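Local coordinates for hypothetical protein (Pectobacterium atrosepticum SCRI1043, PDB 2P7I) that probably transfers methyl groups from S-adenosylmethionine to a substrate not yet known, as a class I (Rossmann-like) methyltransferase, at residues B[99-102]-B[103-106]; B[107-110]-B[111-114]; B[151-155]-B[156-160]. All coordinates share one frame; numbering follows the deposited sequence. Where two conformers were deposited one is given.

Contact 1: residues B[99-102]-B[103-106]; sequences QLPR and RYDN
The phenol oxygen of Tyr104 and the guanidinium of Arg102 share a water molecule, which lies 2.6 Å from Tyr104 OH, in the plane of the ring at its edge. The same water accepts a longer bond from Arg102, with 3.2 Å between it and NH2. Carbon from the loop also approaches the hydroxyl: Pro101 CD lies 3.4 Å from Tyr104 OH and Leu100 CB 3.7 Å from it. Leu100 meets the ring with one methyl branch as well, CD1 lying 3.8 Å from Tyr104 CE1, and the two side chains cross at about a right angle. The backbone joins in, since Arg102 O reaches Tyr104 CE1 at 3.1 Å on an oblique path. Arg102 starts out with CG anti to the backbone N (chi1 -154°) and then bends at chi2 and chi3, which curls the chain back past the phenol. Its guanidinium turns one face to Tyr104 CE2, but the two planes are 64° apart, so the groups are steeply inclined and not stacked. The other amino group, Arg102 NH1, makes a salt bridge with Asp66, while Arg103 points away and its NH2 bonds to Asp128 O. Leu100 also packs on Val70 and Leu47, so the loop entering strand 104-110 lies against strands 67-71 and 46-49. Water and guanidinium thus give the hydroxyl of the buried tyrosine a polar partner, while Asp66 anchors the arginine and would offset its charge, consistent with a fixed position for the shared water.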
loop_
_atom_site.group_PDB
_atom_site.type_symbol
_atom_site.label_atom_id
_atom_site.label_comp_id
_atom_site.label_asym_id
_atom_site.label_seq_id
_atom_site.Cartn_x
_atom_site.Cartn_y
_atom_site.Cartn_z
ATOM N N GLN B 99 -5.028 -4.102 -41.805
ATOM C CA GLN B 99 -6.011 -5.092 -42.186
ATOM C C GLN B 99 -5.369 -6.436 -41.921
ATOM O O GLN B 99 -4.464 -6.838 -42.636
ATOM C CB GLN B 99 -6.342 -4.945 -43.667
ATOM C CG GLN B 99 -6.935 -3.593 -44.024
ATOM C CD GLN B 99 -8.437 -3.535 -43.784
ATOM O OE1 GLN B 99 -9.222 -3.948 -44.646
ATOM N NE2 GLN B 99 -8.847 -3.016 -42.617
ATOM N N LEU B 100 -5.818 -7.129 -40.887
ATOM C CA LEU B 100 -5.179 -8.378 -40.514
ATOM C C LEU B 100 -5.966 -9.544 -41.080
ATOM O O LEU B 100 -7.188 -9.492 -41.151
ATOM C CB LEU B 100 -5.048 -8.490 -38.989
ATOM C CG LEU B 100 -4.286 -7.310 -38.383
ATOM C CD1 LEU B 100 -4.038 -7.522 -36.879
ATOM C CD2 LEU B 100 -3.001 -7.072 -39.148
ATOM N N PRO B 101 -5.270 -10.612 -41.455
ATOM C CA PRO B 101 -5.910 -11.731 -42.132
ATOM C C PRO B 101 -6.738 -12.632 -41.249
ATOM O O PRO B 101 -7.462 -13.472 -41.753
ATOM C CB PRO B 101 -4.720 -12.519 -42.681
ATOM C CG PRO B 101 -3.609 -12.233 -41.749
ATOM C CD PRO B 101 -3.817 -10.809 -41.304
ATOM N N ARG B 102 -6.658 -12.436 -39.945
ATOM C CA ARG B 102 -7.026 -13.459 -38.992
ATOM C C ARG B 102 -7.379 -12.784 -37.664
ATOM O O ARG B 102 -7.172 -11.589 -37.516
ATOM C CB ARG B 102 -5.793 -14.339 -38.821
ATOM C CG ARG B 102 -6.041 -15.761 -38.387
ATOM C CD ARG B 102 -4.956 -16.698 -38.963
ATOM N NE ARG B 102 -3.596 -16.127 -38.865
ATOM C CZ ARG B 102 -2.584 -16.639 -38.151
ATOM N NH1 ARG B 102 -2.720 -17.767 -37.461
ATOM N NH2 ARG B 102 -1.407 -16.022 -38.141
ATOM N N ARG B 103 -7.929 -13.550 -36.728
ATOM C CA ARG B 103 -8.013 -13.145 -35.340
ATOM C C ARG B 103 -6.965 -13.916 -34.525
ATOM O O ARG B 103 -6.429 -14.932 -34.983
ATOM C CB ARG B 103 -9.412 -13.370 -34.789
ATOM C CG ARG B 103 -10.429 -12.373 -35.325
ATOM C CD ARG B 103 -11.770 -12.562 -34.680
ATOM N NE ARG B 103 -12.542 -11.305 -34.647
ATOM C CZ ARG B 103 -13.357 -10.883 -35.616
ATOM N NH1 ARG B 103 -13.517 -11.579 -36.734
ATOM N NH2 ARG B 103 -14.002 -9.739 -35.489
ATOM N N TYR B 104 -6.676 -13.422 -33.317
ATOM C CA TYR B 104 -5.513 -13.871 -32.558
ATOM C C TYR B 104 -5.852 -14.287 -31.128
ATOM O O TYR B 104 -6.684 -13.654 -30.429
ATOM C CB TYR B 104 -4.432 -12.793 -32.575
ATOM C CG TYR B 104 -4.067 -12.444 -33.996
ATOM C CD1 TYR B 104 -4.819 -11.520 -34.704
ATOM C CD2 TYR B 104 -3.032 -13.103 -34.664
ATOM C CE1 TYR B 104 -4.512 -11.208 -36.017
ATOM C CE2 TYR B 104 -2.727 -12.808 -35.994
ATOM C CZ TYR B 104 -3.483 -11.847 -36.657
ATOM O OH TYR B 104 -3.234 -11.519 -37.980
ATOM N N ASP B 105 -5.195 -15.362 -30.709
ATOM C CA ASP B 105 -5.433 -15.956 -29.397
ATOM C C ASP B 105 -4.767 -15.171 -28.274
ATOM O O ASP B 105 -5.246 -15.172 -27.149
ATOM C CB ASP B 105 -4.944 -17.399 -29.400
ATOM C CG ASP B 105 -5.658 -18.225 -30.443
ATOM O OD1 ASP B 105 -6.886 -18.414 -30.287
ATOM O OD2 ASP B 105 -4.994 -18.650 -31.416
ATOM N N ASN B 106 -3.664 -14.511 -28.610
ATOM C CA ASN B 106 -2.869 -13.705 -27.693
ATOM C C ASN B 106 -2.508 -12.414 -28.418
ATOM O O ASN B 106 -2.014 -12.454 -29.552
ATOM C CB ASN B 106 -1.557 -14.428 -27.308
ATOM C CG ASN B 106 -1.794 -15.780 -26.638
ATOM O OD1 ASN B 106 -1.928 -15.867 -25.408
ATOM N ND2 ASN B 106 -1.823 -16.844 -27.447
HETATM O O HOH W 1 -1.560 -13.045 -39.239
#

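Contact 2: residues B[107-110]-B[111-114]; sequences IVLT and HVLE
Leu109 and Val112 cross at about a right angle where strand 104-110 passes through a two-residue loop into a 3-10 segment that begins at Leu113. This is the C-terminal end of the fourth strand of a Rossmann-like methyltransferase sheet, a region that in this fold commonly borders the cofactor and substrate pocket; a Tris molecule, probably from the crystallisation liquor, bound beside Thr110 is consistent with that. The two branches of Leu109 divide the work. CD1 meets Val112 CG1 at 3.5 Å, while CD2 faces Leu113 CD1 at 4.2 Å, again nearly perpendicular. Both Leu109 CG (chi1 -166°) and Val112 CG1 (chi1 169°) stand opposite their own backbone nitrogens, and these rotations bring the two branches together. The other methyl of Val112, CG2, rests 3.4 Å from Thr110 O. Between them His111 takes a left-handed backbone conformation, where the chain bends sharply away from the strand direction. Its ring sits obliquely to Thr110 C, and its NE2 is hydrogen-bonded to Ser239, which ties the bend to strand 237-245. Leu113 also packs against Pro119 and Leu123 of helix 119-130. A water bridges the bend: it donates to Leu109 O at 2.9 Å and accepts from Leu113 N at 2.8 Å.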
loop_
_atom_site.group_PDB
_atom_site.type_symbol
_atom_site.label_atom_id
_atom_site.label_comp_id
_atom_site.label_asym_id
_atom_site.label_seq_id
_atom_site.Cartn_x
_atom_site.Cartn_y
_atom_site.Cartn_z
ATOM N N ILE B 107 -2.748 -11.270 -27.778
ATOM C CA ILE B 107 -2.339 -9.973 -28.353
ATOM C C ILE B 107 -1.472 -9.255 -27.360
ATOM O O ILE B 107 -1.841 -9.160 -26.185
ATOM C CB ILE B 107 -3.557 -9.112 -28.781
ATOM C CG1 ILE B 107 -4.364 -9.889 -29.841
ATOM C CG2 ILE B 107 -3.065 -7.741 -29.317
ATOM C CD1 ILE B 107 -5.641 -9.177 -30.344
ATOM N N VAL B 108 -0.299 -8.806 -27.795
ATOM C CA VAL B 108 0.637 -8.148 -26.898
ATOM C C VAL B 108 0.692 -6.673 -27.248
ATOM O O VAL B 108 0.940 -6.321 -28.400
ATOM C CB VAL B 108 2.059 -8.779 -26.961
ATOM C CG1 VAL B 108 3.082 -7.879 -26.221
ATOM C CG2 VAL B 108 2.043 -10.196 -26.383
ATOM N N LEU B 109 0.393 -5.821 -26.248
ATOM C CA LEU B 109 0.536 -4.362 -26.397
ATOM C C LEU B 109 1.297 -3.796 -25.200
ATOM O O LEU B 109 0.708 -3.414 -24.172
ATOM C CB LEU B 109 -0.829 -3.685 -26.591
ATOM C CG LEU B 109 -0.862 -2.240 -27.074
ATOM C CD1 LEU B 109 -0.416 -2.034 -28.559
ATOM C CD2 LEU B 109 -2.273 -1.630 -26.811
ATOM N N THR B 110 2.624 -3.846 -25.306
ATOM C CA THR B 110 3.496 -3.471 -24.188
ATOM C C THR B 110 4.238 -2.208 -24.508
ATOM O O THR B 110 4.951 -2.139 -25.517
ATOM C CB THR B 110 4.522 -4.570 -23.781
ATOM O OG1 THR B 110 5.292 -5.011 -24.914
ATOM C CG2 THR B 110 3.803 -5.740 -23.159
ATOM N N HIS B 111 4.048 -1.217 -23.641
ATOM C CA HIS B 111 4.653 0.096 -23.796
ATOM C C HIS B 111 4.425 0.713 -25.158
ATOM O O HIS B 111 5.319 1.285 -25.771
ATOM C CB HIS B 111 6.148 0.027 -23.461
ATOM C CG HIS B 111 6.412 -0.250 -22.013
ATOM N ND1 HIS B 111 7.507 0.250 -21.351
ATOM C CD2 HIS B 111 5.670 -0.884 -21.076
ATOM C CE1 HIS B 111 7.467 -0.129 -20.084
ATOM N NE2 HIS B 111 6.350 -0.802 -19.884
ATOM N N VAL B 112 3.188 0.632 -25.615
ATOM C CA VAL B 112 2.771 1.248 -26.866
ATOM C C VAL B 112 1.560 2.197 -26.645
ATOM O O VAL B 112 1.518 3.274 -27.249
ATOM C CB VAL B 112 2.369 0.157 -27.899
ATOM C CG1 VAL B 112 1.681 0.769 -29.131
ATOM C CG2 VAL B 112 3.569 -0.750 -28.260
ATOM N N LEU B 113 0.594 1.813 -25.786
ATOM C CA LEU B 113 -0.679 2.583 -25.653
ATOM C C LEU B 113 -0.482 4.065 -25.266
ATOM O O LEU B 113 -1.239 4.952 -25.708
ATOM C CB LEU B 113 -1.662 1.904 -24.695
ATOM C CG LEU B 113 -3.072 2.483 -24.721
ATOM C CD1 LEU B 113 -3.768 2.166 -26.048
ATOM C CD2 LEU B 113 -3.857 2.002 -23.464
ATOM N N GLU B 114 0.599 4.338 -24.527
ATOM C CA GLU B 114 0.937 5.683 -24.034
ATOM C C GLU B 114 1.421 6.611 -25.142
ATOM O O GLU B 114 1.485 7.825 -24.973
ATOM C CB GLU B 114 1.956 5.569 -22.868
ATOM C CG GLU B 114 3.331 5.008 -23.195
ATOM C CD GLU B 114 3.424 3.481 -23.196
ATOM O OE1 GLU B 114 2.376 2.759 -23.210
ATOM O OE2 GLU B 114 4.583 3.017 -23.136
HETATM O O HOH W 2 0.839 -0.494 -24.152
#

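Contact 3: residues B[151-155]-B[156-160]; sequences IAVKM and GIISH
Ala152 O takes a hydrogen bond from Ile157 N at 2.9 Å, arriving nearly along the C=O axis (C=O...N angle 164°), and a second, weak one from Ile158 N at 3.4 Å. One residue on, Gly156 N donates to Val153 O, also at 2.9 Å, but from well above the carbonyl plane. Ser159 OG and His160 ND1 are hydrogen-bonded farther along the loop, 2.8 Å apart. With Gly156 at positive phi, which by itself favours glycine, the bonds to Ala152 O and Val153 O form a Schellman motif that ends helix 147-154. Beyond the cap, Val153 CA points its hydrogen at Ile158 O, with 3.3 Å between the heavy atoms. Val153 CG2 packs on Ile158 CB at 3.8 Å, and Ala152 CB meets the end of the same isoleucine, CD1, at 3.9 Å. Ile158 CG1 is anti to its carbonyl carbon (chi1 -59°), which carries CD1 back over the alanine. On another flank, Met155, present as selenomethionine, and Ile157 run side by side; Met155 CE and Ile157 CD1 are modelled 3.3 Å apart, closer than usual van der Waals contact, so this distance is doubtful. Lys154 points off the helix to a salt bridge with Glu183 of the third subunit, and Met155 packs on Glu221 of the second subunit.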
loop_
_atom_site.group_PDB
_atom_site.type_symbol
_atom_site.label_atom_id
_atom_site.label_comp_id
_atom_site.label_asym_id
_atom_site.label_seq_id
_atom_site.Cartn_x
_atom_site.Cartn_y
_atom_site.Cartn_z
ATOM N N ILE B 151 9.255 9.215 -6.178
ATOM C CA ILE B 151 10.418 9.883 -5.597
ATOM C C ILE B 151 10.817 11.091 -6.457
ATOM O O ILE B 151 11.095 12.170 -5.912
ATOM C CB ILE B 151 11.594 8.907 -5.397
ATOM C CG1 ILE B 151 11.180 7.880 -4.342
ATOM C CG2 ILE B 151 12.840 9.656 -4.978
ATOM C CD1 ILE B 151 12.147 6.731 -4.196
ATOM N N ALA B 152 10.795 10.933 -7.775
ATOM C CA ALA B 152 11.185 12.039 -8.657
ATOM C C ALA B 152 10.181 13.190 -8.573
ATOM O O ALA B 152 10.564 14.361 -8.686
ATOM C CB ALA B 152 11.359 11.548 -10.113
ATOM N N VAL B 153 8.918 12.853 -8.360
ATOM C CA VAL B 153 7.863 13.836 -8.114
ATOM C C VAL B 153 8.148 14.588 -6.779
ATOM O O VAL B 153 8.100 15.823 -6.712
ATOM C CB VAL B 153 6.457 13.191 -8.150
ATOM C CG1 VAL B 153 5.411 14.097 -7.534
ATOM C CG2 VAL B 153 6.072 12.791 -9.552
ATOM N N LYS B 154 8.485 13.847 -5.730
ATOM C CA LYS B 154 8.788 14.468 -4.445
ATOM C C LYS B 154 10.008 15.368 -4.571
ATOM O O LYS B 154 10.045 16.449 -3.973
ATOM C CB LYS B 154 8.949 13.408 -3.375
ATOM C CG LYS B 154 7.709 12.626 -3.082
ATOM C CD LYS B 154 6.560 13.545 -2.660
ATOM C CE LYS B 154 5.295 12.799 -2.386
ATOM N NZ LYS B 154 4.085 13.671 -2.333
HETATM N N MSE B 155 10.983 14.979 -5.396
HETATM C CA MSE B 155 12.179 15.781 -5.659
HETATM C C MSE B 155 11.879 16.993 -6.538
HETATM O O MSE B 155 12.748 17.823 -6.794
HETATM C CB MSE B 155 13.258 14.943 -6.362
HETATM C CG MSE B 155 13.753 13.734 -5.651
HETATM SE SE MSE B 155 14.870 12.579 -6.817
HETATM C CE MSE B 155 16.125 13.789 -7.331
ATOM N N GLY B 156 10.662 17.095 -7.030
ATOM C CA GLY B 156 10.288 18.187 -7.905
ATOM C C GLY B 156 10.778 18.118 -9.328
ATOM O O GLY B 156 10.674 19.103 -10.042
ATOM N N ILE B 157 11.319 16.978 -9.748
ATOM C CA ILE B 157 11.812 16.809 -11.129
ATOM C C ILE B 157 10.627 16.558 -12.058
ATOM O O ILE B 157 10.665 16.879 -13.227
ATOM C CB ILE B 157 12.743 15.610 -11.199
ATOM C CG1 ILE B 157 14.008 15.889 -10.419
ATOM C CG2 ILE B 157 13.100 15.226 -12.640
ATOM C CD1 ILE B 157 14.780 14.611 -10.220
ATOM N N ILE B 158 9.565 15.971 -11.512
ATOM C CA ILE B 158 8.343 15.692 -12.255
ATOM C C ILE B 158 7.203 16.322 -11.454
ATOM O O ILE B 158 7.183 16.211 -10.229
ATOM C CB ILE B 158 8.110 14.152 -12.398
ATOM C CG1 ILE B 158 9.290 13.505 -13.111
ATOM C CG2 ILE B 158 6.801 13.858 -13.140
ATOM C CD1 ILE B 158 9.216 12.024 -13.297
ATOM N N SER B 159 6.250 16.964 -12.108
ATOM C CA SER B 159 5.295 17.768 -11.350
ATOM C C SER B 159 4.360 16.916 -10.520
ATOM O O SER B 159 4.073 17.254 -9.370
ATOM C CB SER B 159 4.467 18.670 -12.250
ATOM O OG SER B 159 3.634 17.909 -13.077
ATOM N N HIS B 160 3.858 15.832 -11.105
ATOM C CA HIS B 160 2.929 14.930 -10.409
ATOM C C HIS B 160 2.965 13.567 -11.126
ATOM O O HIS B 160 3.535 13.451 -12.199
ATOM C CB HIS B 160 1.493 15.503 -10.311
ATOM C CG HIS B 160 0.846 15.745 -11.641
ATOM N ND1 HIS B 160 1.186 16.811 -12.446
ATOM C CD2 HIS B 160 -0.107 15.057 -12.308
ATOM C CE1 HIS B 160 0.498 16.743 -13.570
ATOM N NE2 HIS B 160 -0.321 15.707 -13.496
HETATM O O HOH W 3 6.105 17.837 -7.682
#

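How the contacts relate
Along the chain the three contacts follow in series, none nested in or crossing another. Contact 1 closes the loop that leads from strand 88-92 into strand 104-110, and contact 2 takes over where it ends, turning the chain from the far end of that strand toward helix 119-130; their centres are about 16 Å apart. Together they bracket one central strand of the sheet. The chain then passes through helix 119-130 and strand 135-142 before contact 3 closes the end of helix 147-154, with its centre about 25 Å from that of contact 2. Contacts 1 and 3 lie on opposite sides of the chain's centre, and contact 3 faces two neighbouring subunits.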